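PDB 5MJH: Dye type peroxidase A from Streptomyces lividans 1326, which probably uses its haem to oxidise dyes and other substrates with hydrogen peroxide, as a member of the dye-decolourising peroxidase family. Local coordinates for residues A[29-34]-A[128-133]; A[224-229]-A[350-355]. All coordinates share one frame; numbering follows the deposited sequence.

Contact 1 of 2, residues A[29-34]-A[128-133]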
loop_
_atom_site.group_PDB
_atom_site.type_symbol
_atom_site.label_atom_id
_atom_site.label_comp_id
_atom_site.label_asym_id
_atom_site.label_seq_id
_atom_site.Cartn_x
_atom_site.Cartn_y
_atom_site.Cartn_z
ATOM N N ARG A 29 3.546 -4.836 4.304
ATOM C CA ARG A 29 3.935 -3.923 3.270
ATOM C C ARG A 29 5.279 -4.336 2.672
ATOM O O ARG A 29 6.216 -4.639 3.418
ATOM C CB ARG A 29 4.083 -2.558 3.886
ATOM C CG ARG A 29 4.569 -1.432 3.007
ATOM C CD ARG A 29 3.806 -1.356 1.728
ATOM N NE ARG A 29 3.681 -0.013 1.233
ATOM C CZ ARG A 29 2.964 0.301 0.153
ATOM N NH1 ARG A 29 2.385 -0.631 -0.580
ATOM N NH2 ARG A 29 2.873 1.554 -0.229
ATOM N N GLY A 30 5.352 -4.342 1.353
ATOM C CA GLY A 30 6.565 -4.585 0.592
ATOM C C GLY A 30 6.915 -3.580 -0.502
ATOM O O GLY A 30 6.053 -2.987 -1.108
ATOM N N HIS A 31 8.209 -3.377 -0.693
ATOM C CA HIS A 31 8.715 -2.647 -1.883
ATOM C C HIS A 31 9.818 -3.525 -2.441
ATOM O O HIS A 31 10.729 -3.796 -1.715
ATOM C CB HIS A 31 9.288 -1.293 -1.525
ATOM C CG HIS A 31 8.358 -0.367 -0.810
ATOM N ND1 HIS A 31 7.178 0.122 -1.372
ATOM C CD2 HIS A 31 8.400 0.127 0.447
ATOM C CE1 HIS A 31 6.573 0.898 -0.487
ATOM N NE2 HIS A 31 7.318 0.957 0.599
ATOM N N LEU A 32 9.749 -3.876 -3.710
ATOM C CA LEU A 32 10.795 -4.561 -4.453
ATOM C C LEU A 32 11.355 -3.518 -5.399
ATOM O O LEU A 32 10.595 -2.804 -6.091
ATOM C CB LEU A 32 10.242 -5.739 -5.264
ATOM C CG LEU A 32 9.346 -6.743 -4.541
ATOM C CD1 LEU A 32 8.994 -7.946 -5.410
ATOM C CD2 LEU A 32 10.060 -7.232 -3.276
ATOM N N VAL A 33 12.677 -3.415 -5.441
ATOM C CA VAL A 33 13.316 -2.460 -6.306
ATOM C C VAL A 33 14.526 -3.098 -7.003
ATOM O O VAL A 33 15.273 -3.863 -6.399
ATOM C CB VAL A 33 13.631 -1.147 -5.526
ATOM C CG1 VAL A 33 14.516 -1.403 -4.311
ATOM C CG2 VAL A 33 14.225 -0.068 -6.434
ATOM N N ALA A 34 14.691 -2.785 -8.286
ATOM C CA ALA A 34 15.907 -3.165 -9.021
ATOM C C ALA A 34 16.671 -1.904 -9.386
ATOM O O ALA A 34 16.072 -0.883 -9.634
ATOM C CB ALA A 34 15.573 -3.979 -10.251
ATOM N N VAL A 128 16.706 -5.179 -4.446
ATOM C CA VAL A 128 16.492 -4.990 -3.030
ATOM C C VAL A 128 15.024 -5.245 -2.684
ATOM O O VAL A 128 14.072 -4.761 -3.371
ATOM C CB VAL A 128 16.862 -3.533 -2.557
ATOM C CG1 VAL A 128 16.850 -3.444 -1.058
ATOM C CG2 VAL A 128 18.212 -3.112 -3.134
ATOM N N GLN A 129 14.827 -6.021 -1.615
ATOM C CA GLN A 129 13.486 -6.351 -1.133
ATOM C C GLN A 129 13.330 -5.700 0.236
ATOM O O GLN A 129 14.063 -5.993 1.169
ATOM C CB GLN A 129 13.280 -7.874 -1.017
ATOM C CG GLN A 129 11.976 -8.265 -0.338
ATOM C CD GLN A 129 11.868 -9.773 -0.109
ATOM O OE1 GLN A 129 12.653 -10.349 0.681
ATOM N NE2 GLN A 129 10.948 -10.420 -0.793
ATOM N N ILE A 130 12.336 -4.841 0.393
ATOM C CA ILE A 130 12.059 -4.187 1.631
ATOM C C ILE A 130 10.690 -4.615 2.080
ATOM O O ILE A 130 9.799 -4.666 1.270
ATOM C CB ILE A 130 12.100 -2.668 1.413
ATOM C CG1 ILE A 130 13.551 -2.279 1.203
ATOM C CG2 ILE A 130 11.564 -1.920 2.615
ATOM C CD1 ILE A 130 13.699 -0.896 0.683
ATOM N N GLY A 131 10.525 -4.983 3.345
ATOM C CA GLY A 131 9.187 -5.299 3.880
ATOM C C GLY A 131 9.097 -4.906 5.317
ATOM O O GLY A 131 10.100 -4.891 6.048
ATOM N N ALA A 132 7.910 -4.576 5.743
ATOM C CA ALA A 132 7.637 -4.176 7.100
ATOM C C ALA A 132 6.146 -4.207 7.360
ATOM O O ALA A 132 5.354 -4.280 6.446
ATOM C CB ALA A 132 8.159 -2.775 7.369
ATOM N N ASP A 133 5.766 -4.170 8.637
ATOM C CA ASP A 133 4.366 -4.128 9.000
ATOM C C ASP A 133 3.839 -2.710 9.184
ATOM O O ASP A 133 2.680 -2.549 9.460
ATOM C CB ASP A 133 4.160 -4.957 10.261
ATOM C CG ASP A 133 4.273 -6.450 9.997
ATOM O OD1 ASP A 133 3.780 -6.899 8.930
ATOM O OD2 ASP A 133 4.769 -7.184 10.896
#
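Strands 29-34 and 128-132 pair antiparallel at the middle of the N-terminal half's sheet, where His-31 and Ile-130 exchange two backbone bonds, each 2.8 Å between N of one and O of the other. Arg-29 with Ala-132 and Val-33 with Val-128 are doubly bonded in the same way. Between the Arg-29/Ala-132 and His-31/Ile-130 pairs, Gly-30 and Gly-131 form a non-hydrogen-bonded pair, their CA atoms 4.3 Å apart, and CA of Gly-131 comes to 3.1 Å from O of Arg-29.

One face carries Val-33 and Val-128 side by side. A first torsion of 58° places CG1 of Val-33 between its own backbone N and C, 3.5 Å from O of Val-128 and 3.6 Å from CB of Val-128. On the same face, CG2 of Ile-130 meets the edge of the His-31 ring, whose ND1 is bonded to Asn-160; helix 135-149 covers this side through Ala-138, Leu-142 and Ile-145. On the other face, CD2 of Leu-32 lies 3.7 Å from CG of Gln-129, and both side chains pack on strand 316-326. Strands 29-37 and 126-132 are the first and third of four in the order 4-1-3-2, the central pair of a ferredoxin-like fold.

Contact 2 of 2, residues A[224-229]-A[350-355]. With HEM (protoporphyrin IX containing Fe), chain C.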
loop_
_atom_site.group_PDB
_atom_site.type_symbol
_atom_site.label_atom_id
_atom_site.label_comp_id
_atom_site.label_asym_id
_atom_site.label_seq_id
_atom_site.Cartn_x
_atom_site.Cartn_y
_atom_site.Cartn_z
ATOM N N ARG A 224 8.292 -12.760 -9.920
ATOM C CA ARG A 224 7.393 -12.675 -11.065
ATOM C C ARG A 224 6.224 -11.743 -10.701
ATOM O O ARG A 224 5.503 -11.967 -9.704
ATOM C CB ARG A 224 6.843 -14.051 -11.430
ATOM C CG ARG A 224 7.974 -15.078 -11.616
ATOM C CD ARG A 224 8.709 -14.923 -12.945
ATOM N NE ARG A 224 7.894 -15.370 -14.079
ATOM C CZ ARG A 224 8.322 -15.657 -15.305
ATOM N NH1 ARG A 224 9.611 -15.526 -15.629
ATOM N NH2 ARG A 224 7.445 -16.070 -16.231
ATOM N N ARG A 225 6.071 -10.673 -11.481
ATOM C CA ARG A 225 4.887 -9.855 -11.362
ATOM C C ARG A 225 3.791 -10.558 -12.151
ATOM O O ARG A 225 3.798 -10.523 -13.382
ATOM C CB ARG A 225 5.150 -8.464 -11.879
ATOM C CG ARG A 225 3.929 -7.539 -11.783
ATOM C CD ARG A 225 4.193 -6.249 -12.523
ATOM N NE ARG A 225 3.099 -5.267 -12.459
ATOM C CZ ARG A 225 2.921 -4.422 -11.439
ATOM N NH1 ARG A 225 3.712 -4.463 -10.372
ATOM N NH2 ARG A 225 1.880 -3.557 -11.471
ATOM N N ILE A 226 2.829 -11.149 -11.437
ATOM C CA ILE A 226 1.815 -11.948 -12.065
ATOM C C ILE A 226 0.510 -11.217 -11.888
ATOM O O ILE A 226 -0.017 -11.163 -10.775
ATOM C CB ILE A 226 1.704 -13.358 -11.457
ATOM C CG1 ILE A 226 3.072 -14.030 -11.364
ATOM C CG2 ILE A 226 0.806 -14.185 -12.337
ATOM C CD1 ILE A 226 3.019 -15.418 -10.780
ATOM N N ARG A 227 -0.038 -10.675 -12.974
ATOM C CA ARG A 227 -1.356 -10.050 -12.943
ATOM C C ARG A 227 -2.427 -11.083 -12.829
ATOM O O ARG A 227 -2.356 -12.106 -13.494
ATOM C CB ARG A 227 -1.571 -9.198 -14.201
ATOM C CG ARG A 227 -2.901 -8.433 -14.185
ATOM C CD ARG A 227 -2.914 -7.226 -15.084
ATOM N NE ARG A 227 -2.824 -7.665 -16.470
ATOM C CZ ARG A 227 -3.853 -8.003 -17.219
ATOM N NH1 ARG A 227 -5.035 -8.010 -16.701
ATOM N NH2 ARG A 227 -3.669 -8.363 -18.484
ATOM N N MET A 228 -3.416 -10.838 -11.981
ATOM C CA MET A 228 -4.512 -11.770 -11.823
ATOM C C MET A 228 -5.627 -11.243 -12.710
ATOM O O MET A 228 -5.977 -10.095 -12.599
ATOM C CB MET A 228 -4.955 -11.865 -10.360
ATOM C CG MET A 228 -4.048 -12.662 -9.489
ATOM S SD MET A 228 -4.507 -12.341 -7.822
ATOM C CE MET A 228 -3.909 -13.831 -6.999
ATOM N N LEU A 229 -6.126 -12.059 -13.615
ATOM C CA LEU A 229 -7.183 -11.638 -14.537
ATOM C C LEU A 229 -8.492 -11.701 -13.745
ATOM O O LEU A 229 -9.360 -12.527 -14.006
ATOM C CB LEU A 229 -7.191 -12.507 -15.808
ATOM C CG LEU A 229 -5.974 -12.270 -16.741
ATOM C CD1 LEU A 229 -4.565 -12.382 -16.173
ATOM C CD2 LEU A 229 -6.107 -13.185 -17.955
ATOM N N ILE A 350 -4.164 -15.844 -15.161
ATOM C CA ILE A 350 -3.013 -15.047 -14.787
ATOM C C ILE A 350 -2.198 -14.645 -15.990
ATOM O O ILE A 350 -2.213 -15.278 -17.032
ATOM C CB ILE A 350 -2.118 -15.774 -13.778
ATOM C CG1 ILE A 350 -1.524 -17.094 -14.310
ATOM C CG2 ILE A 350 -2.862 -16.033 -12.476
ATOM C CD1 ILE A 350 -0.379 -17.629 -13.412
ATOM N N ARG A 351 -1.416 -13.596 -15.829
ATOM C CA ARG A 351 -0.393 -13.326 -16.826
ATOM C C ARG A 351 0.880 -12.867 -16.164
ATOM O O ARG A 351 0.903 -11.872 -15.430
ATOM C CB ARG A 351 -0.795 -12.254 -17.806
ATOM C CG ARG A 351 -0.034 -12.402 -19.094
ATOM C CD ARG A 351 -0.677 -11.638 -20.217
ATOM N NE ARG A 351 -0.415 -10.200 -20.135
ATOM C CZ ARG A 351 -0.477 -9.367 -21.164
ATOM N NH1 ARG A 351 -0.799 -9.795 -22.383
ATOM N NH2 ARG A 351 -0.186 -8.095 -20.961
ATOM N N HIS A 352 1.948 -13.537 -16.500
ATOM C CA HIS A 352 3.257 -13.116 -16.028
ATOM C C HIS A 352 3.780 -11.910 -16.798
ATOM O O HIS A 352 4.002 -12.015 -17.997
ATOM C CB HIS A 352 4.280 -14.240 -16.132
ATOM C CG HIS A 352 4.001 -15.408 -15.244
ATOM N ND1 HIS A 352 4.861 -15.816 -14.268
ATOM C CD2 HIS A 352 2.932 -16.243 -15.172
ATOM C CE1 HIS A 352 4.383 -16.894 -13.671
ATOM N NE2 HIS A 352 3.200 -17.164 -14.187
ATOM N N GLU A 353 3.956 -10.776 -16.117
ATOM C CA GLU A 353 4.230 -9.488 -16.785
ATOM C C GLU A 353 5.579 -8.868 -16.447
ATOM O O GLU A 353 5.952 -7.813 -17.009
ATOM C CB GLU A 353 3.073 -8.506 -16.538
ATOM C CG GLU A 353 1.832 -8.921 -17.347
ATOM C CD GLU A 353 0.639 -8.034 -17.165
ATOM O OE1 GLU A 353 0.691 -7.031 -16.424
ATOM O OE2 GLU A 353 -0.415 -8.333 -17.787
ATOM N N ALA A 354 6.323 -9.486 -15.539
ATOM C CA ALA A 354 7.695 -9.034 -15.255
ATOM C C ALA A 354 8.392 -10.169 -14.554
ATOM O O ALA A 354 7.710 -11.011 -13.954
ATOM C CB ALA A 354 7.674 -7.767 -14.399
ATOM N N SER A 355 9.723 -10.192 -14.592
ATOM C CA SER A 355 10.462 -11.272 -14.015
ATOM C C SER A 355 11.811 -10.792 -13.558
ATOM O O SER A 355 12.347 -9.871 -14.098
ATOM C CB SER A 355 10.688 -12.342 -15.063
ATOM O OG SER A 355 11.387 -13.464 -14.543
HETATM C CHA HEM C . 0.607 -23.536 -3.964
HETATM C CHB HEM C . -1.858 -19.745 -5.762
HETATM C CHC HEM C . 1.758 -18.913 -8.913
HETATM C CHD HEM C . 4.198 -22.671 -7.045
HETATM C C1A HEM C . -0.353 -22.580 -4.190
HETATM C C2A HEM C . -1.600 -22.520 -3.502
HETATM C C3A HEM C . -2.261 -21.456 -4.028
HETATM C C4A HEM C . -1.457 -20.868 -5.034
HETATM C CMA HEM C . -3.654 -20.984 -3.642
HETATM C CAA HEM C . -2.086 -23.511 -2.451
HETATM C CBA HEM C . -1.819 -23.189 -0.988
HETATM C CGA HEM C . -0.346 -23.280 -0.668
HETATM O O1A HEM C . 0.192 -24.370 -0.418
HETATM O O2A HEM C . 0.278 -22.215 -0.693
HETATM C C1B HEM C . -1.078 -19.184 -6.781
HETATM C C2B HEM C . -1.441 -18.014 -7.516
HETATM C C3B HEM C . -0.453 -17.771 -8.425
HETATM C C4B HEM C . 0.577 -18.826 -8.187
HETATM C CMB HEM C . -2.735 -17.279 -7.343
HETATM C CAB HEM C . -0.279 -16.682 -9.392
HETATM C CBB HEM C . -0.999 -15.553 -9.383
HETATM C C1C HEM C . 2.744 -19.894 -8.710
HETATM C C2C HEM C . 3.946 -20.034 -9.452
HETATM C C3C HEM C . 4.646 -21.130 -8.926
HETATM C C4C HEM C . 3.854 -21.595 -7.806
HETATM C CMC HEM C . 4.313 -19.122 -10.616
HETATM C CAC HEM C . 5.957 -21.751 -9.324
HETATM C CBC HEM C . 6.487 -21.647 -10.533
HETATM C C1D HEM C . 3.421 -23.154 -6.022
HETATM C C2D HEM C . 3.870 -24.296 -5.198
HETATM C C3D HEM C . 2.846 -24.538 -4.336
HETATM C C4D HEM C . 1.794 -23.547 -4.680
HETATM C CMD HEM C . 5.185 -25.059 -5.218
HETATM C CAD HEM C . 2.786 -25.584 -3.240
HETATM C CBD HEM C . 2.525 -26.987 -3.764
HETATM C CGD HEM C . 2.503 -28.010 -2.658
HETATM O O1D HEM C . 1.387 -28.282 -2.054
HETATM O O2D HEM C . 3.628 -28.565 -2.430
HETATM N NA HEM C . -0.295 -21.586 -5.138
HETATM N NB HEM C . 0.120 -19.606 -7.162
HETATM N NC HEM C . 2.663 -20.896 -7.772
HETATM N ND HEM C . 2.144 -22.787 -5.738
HETATM FE FE HEM C . 1.157 -21.266 -6.435
HETATM O O HOH W 1 0.486 -6.103 -13.855
#
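Bends at chi2 (-76°) and chi3 (-72°) curl the chain of Arg-224 across His-352 and bring NE to 3.1 Å from ND1 of the imidazole. The two side chains cross at about a right angle, their planes 63° apart; ND1 lies at the guanidinium edge, in its plane, whereas NE is tilted somewhat from the ring plane. NH1 of Arg-224 also donates to OG of Ser-355 at 2.9 Å, and NH2 forms a salt bridge with Asp-115. With a leucine in place of Arg-224, ND1 of His-352 would probably be left without this donor, Asp-115 without this charge partner, and the imidazole freer to turn. CD1 of Ile-226 lies over a face of the His-352 ring, 3.9 Å from its centroid, a CH-pi contact, while CG2 of Ile-350 reaches CBB of the haem at 3.6 Å.

On the opposite side of the sheet, Glu-353 OE2 takes NE of Arg-227 at 2.8 Å on its syn side and NE of Arg-351 at 3.0 Å on its anti side. One carboxylate oxygen thus holds two arginines together and probably offsets their like charges. A water links OE1 of Glu-353 to NE of Arg-225, whose NH2 reaches Asp-308 and Asp-317. A classic beta bulge sets two residues, Glu-353 and Ala-354, against the single Arg-225, whose O accepts from N of Glu-353 at 2.8 Å. Strand 316-326 pairs along the other edge of strand 219-228, and helix 333-343 packs on the Arg-224 and His-352 side through Phe-333 and Gln-337.

How the contacts relate
Contacts 1 and 2 belong to one continuous antiparallel sheet, their centres 18 Å apart and their nearest atoms about 7 Å apart without touching. Strand 83-89 separates them in the strand order, between 126-132 and 350-360. Contact 1 lies in the N-terminal Dyp-type peroxidase region and contact 2 in the C-terminal one. Two other strands reach both: Leu-321 touches Leu-32 and Arg-225, and strand 153-162, paired with 29-34, sends Met-159 to Arg-225 and Ala-354. Their relation to the haem differs. Contact 2 lines its periphery with apolar side chains. In contact 1 the side chain of Leu-32 is about 13 Å from the haem; Gly-184, Arg-186 and Arg-301 add hydrogen bonds to the cofactor.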